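Local structure of Rab GDP dissociation inhibitor alpha (Naegleria fowleri, 6C87) at residues A[88-93]-A[223-228]; A[109-114]-A[233-238]; A[325-330]-A[350-355]. The protein probably binds prenylated Rab GTPases in their GDP-bound form, slows nucleotide release and keeps them soluble for recycling between membranes. One frame throughout, in Å; residues are numbered along the deposited sequence.

Contact 1. Residues A[88-93]-A[223-228]; sequences FLMANG and EDSLNM
Ala91 and Ser225 set the closest spacing here, their CB atoms 3.6 Å apart where the chain just past strand 89-90 meets helix 212-229. Both side chains are small, which lets the backbone after the strand come near the helix; the two CA atoms are 5.6 Å apart. Beside them Met90 closes the packed flank. Its CG lies anti to the backbone N (chi1 168°), and the bends further along the chain bring the sulfur to 4.0 Å, Met90 SD to Ser225 CB, a reach that its long, flexible thioether chain allows. Ser225 OG stands beside its own backbone N (chi1 -62°), where it bonds to the carbonyl of Leu221 one turn back in the helix, a common way for a helical serine to bury its hydroxyl.

The helix runs on through a short loop into strand 234-237, which is paired with strand 89-90, so the contact folds the helix back against the sheet it leads to. After Met90, the last residue of the strand, the chain turns, closed by the bond from Gly93 N to Met90 O, and Gly93 is the N-cap of helix 94-102.

Toward Asn92 the packing gives way to water. One water molecule accepts from Asn92 ND2 at 2.9 Å and also bonds to Ser225 OG, filling a distance the two side chains do not span directly. The other end of the Asn92 amide, OD1, is held by Arg100. Met228 crosses this amide at about a right angle, with SD 3.8 Å from Asn92 ND2, and also packs on Met228 of the second subunit.

Contact 2. Residues A[109-114]-A[233-238]; sequences MEFALV and PYVYPM
The ring of Phe111 meets Pro237 obliquely, CE1 reaching 3.9 Å from Pro237 CG, while CD1 approaches Val235 CG2 at 4.0 Å. The phenyl CG is anti to the carbonyl carbon (chi1 -73°), a turn that carries the ring along the face shared by Phe111, Leu113, Val235 and Pro237. A flat ring suits this place because it can cover two cross-strand neighbours at once, and proline fits its own because Phe111-Pro237 is a non-hydrogen-bonded antiparallel pair, in which no N-H is needed toward the partner strand. Met109 adds its methyl, CE, against Pro237 CB.

The face of Ala112 and Tyr236 is built differently. Met238 bends at chi2 and chi3 over the small methyl of Ala112 and runs alongside the extended Glu110, although the exact place of its CE is doubtful. Further on, Val114 uses CG2 against Tyr234 CB at 3.8 Å, a branched residue packing on the root of the tyrosine and not on its ring.

The backbones form a twisted antiparallel ladder, the two strands running at 138°. Ala112 N to Tyr236 O is 2.9 Å and nearly straight, whereas the return bond from Tyr236 N to Ala112 O is more bent (146°). Met238 N to Glu110 O and Val114 N to Tyr234 O extend the ladder at its two ends, and a water joins Glu110 N to Met238 O.

Strand 234-237 lies between strand 89-90 and strand 111-121, with Val235 resting on Tyr229 of helix 212-229 and Met109 on helix 243-254; Phe111 also makes backbone hydrogen bonds to the second subunit.

Contact 3. Residues A[325-330]-A[350-355]; sequences AKSSQI and FTHHVA
Lys326 rests its aliphatic chain on Thr351 and Phe350, using its methylenes, while the amine points away. The lysine CG is anti to the carbonyl carbon (chi1 -61°), which carries the chain across the threonine at about a right angle; CD comes within 3.6 Å of Thr351 CG2 and, obliquely to the ring, 3.6 Å of Phe350 CE2.

Threonine suits the middle place because its two branches do different work. With chi1 at 56°, OG1 sits between the backbone N and the carbonyl carbon and bonds to Ser349 OG, leaving CG2 as the surface offered to the lysine, 3.7 Å from Lys326 CB. Ser327 has its hydroxyl in the same position (chi1 57°), held by the backbone N-H of Glu115. That OG lies in the plane of the His352 imidazole, at its edge, 3.6 Å from CE1. A water is modelled between the hydroxyls of Ser327 and Thr351, but its doubtfully short approach to the serine makes the bridge uncertain.

NE2 of His352, the ring atom next to CE1, makes a weak hydrogen bond to Ala112 O, and the ring meets that of Tyr236 edge-to-face. Residues 350-355 are the first part of the connection between strands 343-349 and 360-367, opening with a short 3-10 turn and packed on Lys326 and Ser327, just ahead of strand 328-332, which runs between the parallel strand 111-121 and the antiparallel strand 343-349.

All three contacts reach one mixed sheet. Contact 2 is a buried pairing within it, a backbone ladder with apolar side chains, while contacts 1 and 3 are only partly buried and rest on side-chain packing, with a water bridge in contact 1 and an uncertain one in contact 3. Contacts 1 and 2 share the run from helix 212-229 into strand 234-237: Leu89 O and Val235 N lie 2.9 Å apart, a probable hydrogen bond continuing the sheet, and both contacts also touch the second subunit. Contact 3 meets no other chain of the assembly; it joins contact 2 through strand 111-121, with His352 beside Ala112. Phe88 bridges the set, its ring packing on Tyr236 and against the backbone of Ser328.

Contact 1. Residues A[88-93]-A[223-228]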
# COMPACT_ATOMS: atom_id res chain seq x y z
N PHE A 88 14.90 21.99 13.50
CA PHE A 88 14.46 21.03 14.50
C PHE A 88 13.74 19.87 13.82
O PHE A 88 13.21 19.99 12.71
CB PHE A 88 13.53 21.70 15.51
CG PHE A 88 14.23 22.66 16.43
CD1 PHE A 88 15.51 22.41 16.88
CD2 PHE A 88 13.59 23.82 16.84
CE1 PHE A 88 16.14 23.29 17.74
CE2 PHE A 88 14.22 24.71 17.70
CZ PHE A 88 15.49 24.44 18.15
N LEU A 89 13.71 18.73 14.51
CA LEU A 89 12.96 17.58 14.03
C LEU A 89 11.67 17.47 14.83
O LEU A 89 11.69 17.45 16.07
CB LEU A 89 13.77 16.29 14.16
CG LEU A 89 15.06 16.12 13.34
CD1 LEU A 89 16.29 16.67 14.09
CD2 LEU A 89 15.25 14.67 12.94
N MET A 90 10.54 17.39 14.12
CA MET A 90 9.29 17.00 14.75
C MET A 90 9.44 15.56 15.23
O MET A 90 9.82 14.68 14.46
CB MET A 90 8.13 17.16 13.77
CG MET A 90 6.82 16.51 14.19
SD MET A 90 6.04 17.28 15.63
CE MET A 90 5.83 18.97 15.07
N ALA A 91 9.11 15.34 16.51
CA ALA A 91 9.55 14.14 17.23
C ALA A 91 9.20 12.82 16.54
O ALA A 91 9.98 11.87 16.61
CB ALA A 91 8.97 14.16 18.64
N ASN A 92 8.05 12.73 15.88
CA ASN A 92 7.75 11.48 15.19
C ASN A 92 7.37 11.73 13.73
O ASN A 92 6.54 11.01 13.16
CB ASN A 92 6.64 10.69 15.90
CG ASN A 92 7.19 9.77 16.98
OD1 ASN A 92 8.09 8.97 16.74
ND2 ASN A 92 6.64 9.88 18.19
N GLY A 93 7.97 12.76 13.13
CA GLY A 93 7.67 13.17 11.78
C GLY A 93 8.41 12.35 10.74
O GLY A 93 8.99 11.30 11.03
N GLU A 223 0.49 17.50 19.12
CA GLU A 223 0.06 17.25 20.49
C GLU A 223 0.63 15.95 21.04
O GLU A 223 1.04 15.88 22.20
CB GLU A 223 -1.46 17.25 20.56
CG GLU A 223 -2.05 17.01 21.94
CD GLU A 223 -3.55 16.76 21.91
OE1 GLU A 223 -4.05 16.21 20.90
OE2 GLU A 223 -4.22 17.11 22.90
N ASP A 224 0.67 14.89 20.22
CA ASP A 224 1.22 13.61 20.67
C ASP A 224 2.71 13.72 20.95
O ASP A 224 3.19 13.24 21.98
CB ASP A 224 0.95 12.52 19.63
CG ASP A 224 -0.46 11.95 19.73
OD1 ASP A 224 -1.00 11.50 18.69
OD2 ASP A 224 -1.05 11.99 20.83
N SER A 225 3.47 14.34 20.04
CA SER A 225 4.90 14.52 20.26
C SER A 225 5.16 15.40 21.47
O SER A 225 6.05 15.12 22.29
CB SER A 225 5.55 15.09 19.00
OG SER A 225 5.39 14.20 17.92
N LEU A 226 4.36 16.45 21.64
CA LEU A 226 4.52 17.37 22.76
C LEU A 226 4.32 16.65 24.09
O LEU A 226 5.03 16.93 25.07
CB LEU A 226 3.54 18.54 22.63
CG LEU A 226 3.28 19.55 23.76
CD1 LEU A 226 4.43 20.52 23.95
CD2 LEU A 226 1.98 20.32 23.55
N ASN A 227 3.36 15.72 24.16
CA ASN A 227 3.13 15.00 25.42
C ASN A 227 4.21 13.97 25.72
O ASN A 227 4.40 13.61 26.88
CB ASN A 227 1.77 14.30 25.38
CG ASN A 227 0.61 15.25 25.58
OD1 ASN A 227 0.77 16.34 26.15
ND2 ASN A 227 -0.58 14.85 25.13
N MET A 228 4.93 13.51 24.69
CA MET A 228 5.96 12.49 24.86
C MET A 228 7.26 13.08 25.40
O MET A 228 7.93 12.46 26.23
CB MET A 228 6.19 11.76 23.53
CG MET A 228 5.29 10.55 23.36
SD MET A 228 5.69 9.60 21.89
CE MET A 228 7.29 8.93 22.32
O HOH W 1 4.32 11.54 18.16

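Contact 2. Residues A[109-114]-A[233-238]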
# COMPACT_ATOMS: atom_id res chain seq x y z
N MET A 109 24.36 8.19 18.97
CA MET A 109 23.66 9.42 18.63
C MET A 109 22.50 9.64 19.58
O MET A 109 21.67 8.75 19.76
CB MET A 109 23.16 9.35 17.18
CG MET A 109 22.42 10.57 16.74
SD MET A 109 22.24 10.61 14.95
CE MET A 109 22.31 12.37 14.70
N GLU A 110 22.47 10.80 20.22
CA GLU A 110 21.43 11.16 21.18
C GLU A 110 20.59 12.32 20.66
O GLU A 110 21.14 13.36 20.27
CB GLU A 110 22.03 11.53 22.54
CG GLU A 110 20.97 11.99 23.53
CD GLU A 110 21.53 12.44 24.85
OE1 GLU A 110 22.76 12.28 25.06
OE2 GLU A 110 20.75 12.97 25.68
N PHE A 111 19.27 12.16 20.70
CA PHE A 111 18.35 13.26 20.44
C PHE A 111 17.90 13.84 21.77
O PHE A 111 17.51 13.09 22.68
CB PHE A 111 17.15 12.80 19.61
CG PHE A 111 17.47 12.53 18.18
CD1 PHE A 111 17.77 13.57 17.31
CD2 PHE A 111 17.49 11.24 17.68
CE1 PHE A 111 18.08 13.33 15.98
CE2 PHE A 111 17.80 10.99 16.35
CZ PHE A 111 18.10 12.03 15.50
N ALA A 112 17.96 15.16 21.89
CA ALA A 112 17.54 15.88 23.08
C ALA A 112 16.38 16.80 22.77
O ALA A 112 16.25 17.31 21.65
CB ALA A 112 18.70 16.69 23.66
N LEU A 113 15.53 17.02 23.77
CA LEU A 113 14.31 17.79 23.55
C LEU A 113 14.60 19.29 23.49
O LEU A 113 15.59 19.79 24.04
CB LEU A 113 13.27 17.47 24.63
CG LEU A 113 13.60 17.63 26.13
CD1 LEU A 113 13.23 19.04 26.60
CD2 LEU A 113 12.97 16.53 27.01
N VAL A 114 13.74 19.99 22.77
CA VAL A 114 13.73 21.44 22.72
C VAL A 114 12.76 21.94 23.78
O VAL A 114 11.66 21.40 23.95
CB VAL A 114 13.34 21.90 21.31
CG1 VAL A 114 13.24 23.41 21.24
CG2 VAL A 114 14.34 21.36 20.29
N PRO A 233 7.25 19.75 20.94
CA PRO A 233 7.27 18.55 20.10
C PRO A 233 8.59 18.32 19.38
O PRO A 233 8.69 17.37 18.60
CB PRO A 233 6.15 18.84 19.09
CG PRO A 233 6.23 20.30 18.90
CD PRO A 233 6.56 20.87 20.26
N TYR A 234 9.60 19.15 19.61
CA TYR A 234 10.80 19.15 18.79
C TYR A 234 11.97 18.48 19.52
O TYR A 234 12.11 18.61 20.74
CB TYR A 234 11.19 20.58 18.41
CG TYR A 234 10.21 21.30 17.51
CD1 TYR A 234 10.09 20.98 16.17
CD2 TYR A 234 9.43 22.34 18.01
CE1 TYR A 234 9.20 21.66 15.35
CE2 TYR A 234 8.54 23.03 17.21
CZ TYR A 234 8.42 22.69 15.88
OH TYR A 234 7.54 23.38 15.07
N VAL A 235 12.79 17.76 18.76
CA VAL A 235 14.08 17.27 19.23
C VAL A 235 15.17 17.81 18.30
O VAL A 235 14.90 18.28 17.19
CB VAL A 235 14.15 15.73 19.30
CG1 VAL A 235 13.04 15.18 20.19
CG2 VAL A 235 14.10 15.12 17.91
N TYR A 236 16.42 17.70 18.76
CA TYR A 236 17.62 18.21 18.09
C TYR A 236 18.76 17.30 18.53
O TYR A 236 18.78 16.88 19.70
CB TYR A 236 17.93 19.66 18.47
CG TYR A 236 18.91 20.42 17.58
CD1 TYR A 236 18.58 20.74 16.27
CD2 TYR A 236 20.14 20.86 18.07
CE1 TYR A 236 19.45 21.45 15.46
CE2 TYR A 236 21.02 21.58 17.27
CZ TYR A 236 20.67 21.87 15.96
OH TYR A 236 21.52 22.58 15.14
N PRO A 237 19.71 16.98 17.66
CA PRO A 237 20.77 16.06 18.06
C PRO A 237 21.76 16.75 18.99
O PRO A 237 22.08 17.93 18.84
CB PRO A 237 21.44 15.66 16.74
CG PRO A 237 20.60 16.28 15.65
CD PRO A 237 19.86 17.42 16.26
N MET A 238 22.23 16.00 19.98
CA MET A 238 23.31 16.45 20.84
C MET A 238 24.55 16.73 19.98
O MET A 238 24.92 15.91 19.12
CB MET A 238 23.60 15.39 21.90
CG MET A 238 24.15 15.92 23.22
SD MET A 238 22.96 16.97 24.10
CE MET A 238 21.85 15.75 24.75
O HOH W 2 24.37 13.13 19.09

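Contact 3. Residues A[325-330]-A[350-355]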
# COMPACT_ATOMS: atom_id res chain seq x y z
N ALA A 325 14.03 29.64 28.81
CA ALA A 325 14.25 28.46 27.99
C ALA A 325 15.67 28.47 27.42
O ALA A 325 16.17 29.49 26.95
CB ALA A 325 13.23 28.41 26.85
N LYS A 326 16.34 27.31 27.50
CA LYS A 326 17.69 27.16 26.98
C LYS A 326 17.71 26.62 25.55
O LYS A 326 18.79 26.50 24.96
CB LYS A 326 18.49 26.25 27.91
CG LYS A 326 18.62 26.84 29.31
CD LYS A 326 19.32 25.89 30.26
CE LYS A 326 18.59 25.82 31.57
NZ LYS A 326 17.19 25.32 31.39
N SER A 327 16.55 26.27 24.99
CA SER A 327 16.39 25.95 23.58
C SER A 327 14.94 26.20 23.23
O SER A 327 14.05 26.00 24.07
CB SER A 327 16.78 24.50 23.26
OG SER A 327 16.04 23.55 24.02
N SER A 328 14.68 26.66 22.01
CA SER A 328 13.32 27.08 21.71
C SER A 328 13.08 27.18 20.21
O SER A 328 13.97 27.56 19.45
CB SER A 328 13.01 28.43 22.37
OG SER A 328 11.62 28.69 22.33
N GLN A 329 11.86 26.84 19.82
CA GLN A 329 11.31 27.14 18.50
C GLN A 329 10.45 28.40 18.62
O GLN A 329 9.61 28.50 19.53
CB GLN A 329 10.47 25.97 17.99
CG GLN A 329 9.79 26.20 16.65
CD GLN A 329 10.74 26.02 15.48
OE1 GLN A 329 11.65 26.83 15.26
NE2 GLN A 329 10.52 24.96 14.70
N ILE A 330 10.65 29.35 17.71
CA ILE A 330 9.89 30.61 17.69
C ILE A 330 9.43 30.89 16.27
O ILE A 330 10.25 31.07 15.37
CB ILE A 330 10.74 31.79 18.20
CG1 ILE A 330 11.54 31.39 19.45
CG2 ILE A 330 9.83 32.98 18.50
CD1 ILE A 330 12.45 32.46 19.94
N PHE A 350 24.19 25.60 25.27
CA PHE A 350 25.01 24.58 25.92
C PHE A 350 24.23 23.29 26.14
O PHE A 350 24.84 22.21 26.19
CB PHE A 350 25.54 25.12 27.26
CG PHE A 350 24.54 25.98 28.03
CD1 PHE A 350 24.37 27.33 27.72
CD2 PHE A 350 23.78 25.44 29.07
CE1 PHE A 350 23.46 28.12 28.42
CE2 PHE A 350 22.86 26.23 29.78
CZ PHE A 350 22.71 27.58 29.45
N THR A 351 22.90 23.36 26.28
CA THR A 351 22.12 22.17 26.57
C THR A 351 22.13 21.17 25.43
O THR A 351 21.86 19.98 25.65
CB THR A 351 20.66 22.51 26.93
OG1 THR A 351 20.05 23.29 25.89
CG2 THR A 351 20.59 23.24 28.26
N HIS A 352 22.44 21.61 24.21
CA HIS A 352 22.68 20.69 23.11
C HIS A 352 24.15 20.62 22.74
O HIS A 352 24.50 20.02 21.71
CB HIS A 352 21.83 21.09 21.90
CG HIS A 352 20.37 20.77 22.06
ND1 HIS A 352 19.46 21.68 22.57
CD2 HIS A 352 19.68 19.63 21.85
CE1 HIS A 352 18.26 21.12 22.61
NE2 HIS A 352 18.37 19.87 22.19
N HIS A 353 25.03 21.18 23.58
CA HIS A 353 26.48 21.21 23.35
C HIS A 353 26.83 21.81 22.00
O HIS A 353 27.68 21.30 21.26
CB HIS A 353 27.10 19.83 23.50
CG HIS A 353 27.20 19.37 24.92
ND1 HIS A 353 26.32 18.47 25.46
CD2 HIS A 353 28.03 19.75 25.92
CE1 HIS A 353 26.63 18.27 26.73
NE2 HIS A 353 27.66 19.04 27.04
N VAL A 354 26.15 22.90 21.65
CA VAL A 354 26.52 23.69 20.48
C VAL A 354 27.13 25.04 20.84
O VAL A 354 27.60 25.76 19.94
CB VAL A 354 25.32 23.86 19.52
CG1 VAL A 354 24.83 22.48 19.08
CG2 VAL A 354 24.19 24.65 20.19
N ALA A 355 27.14 25.41 22.12
CA ALA A 355 27.70 26.69 22.55
C ALA A 355 28.30 26.50 23.93
O ALA A 355 27.88 25.59 24.67
CB ALA A 355 26.62 27.78 22.58
O HOH W 3 17.44 22.63 25.90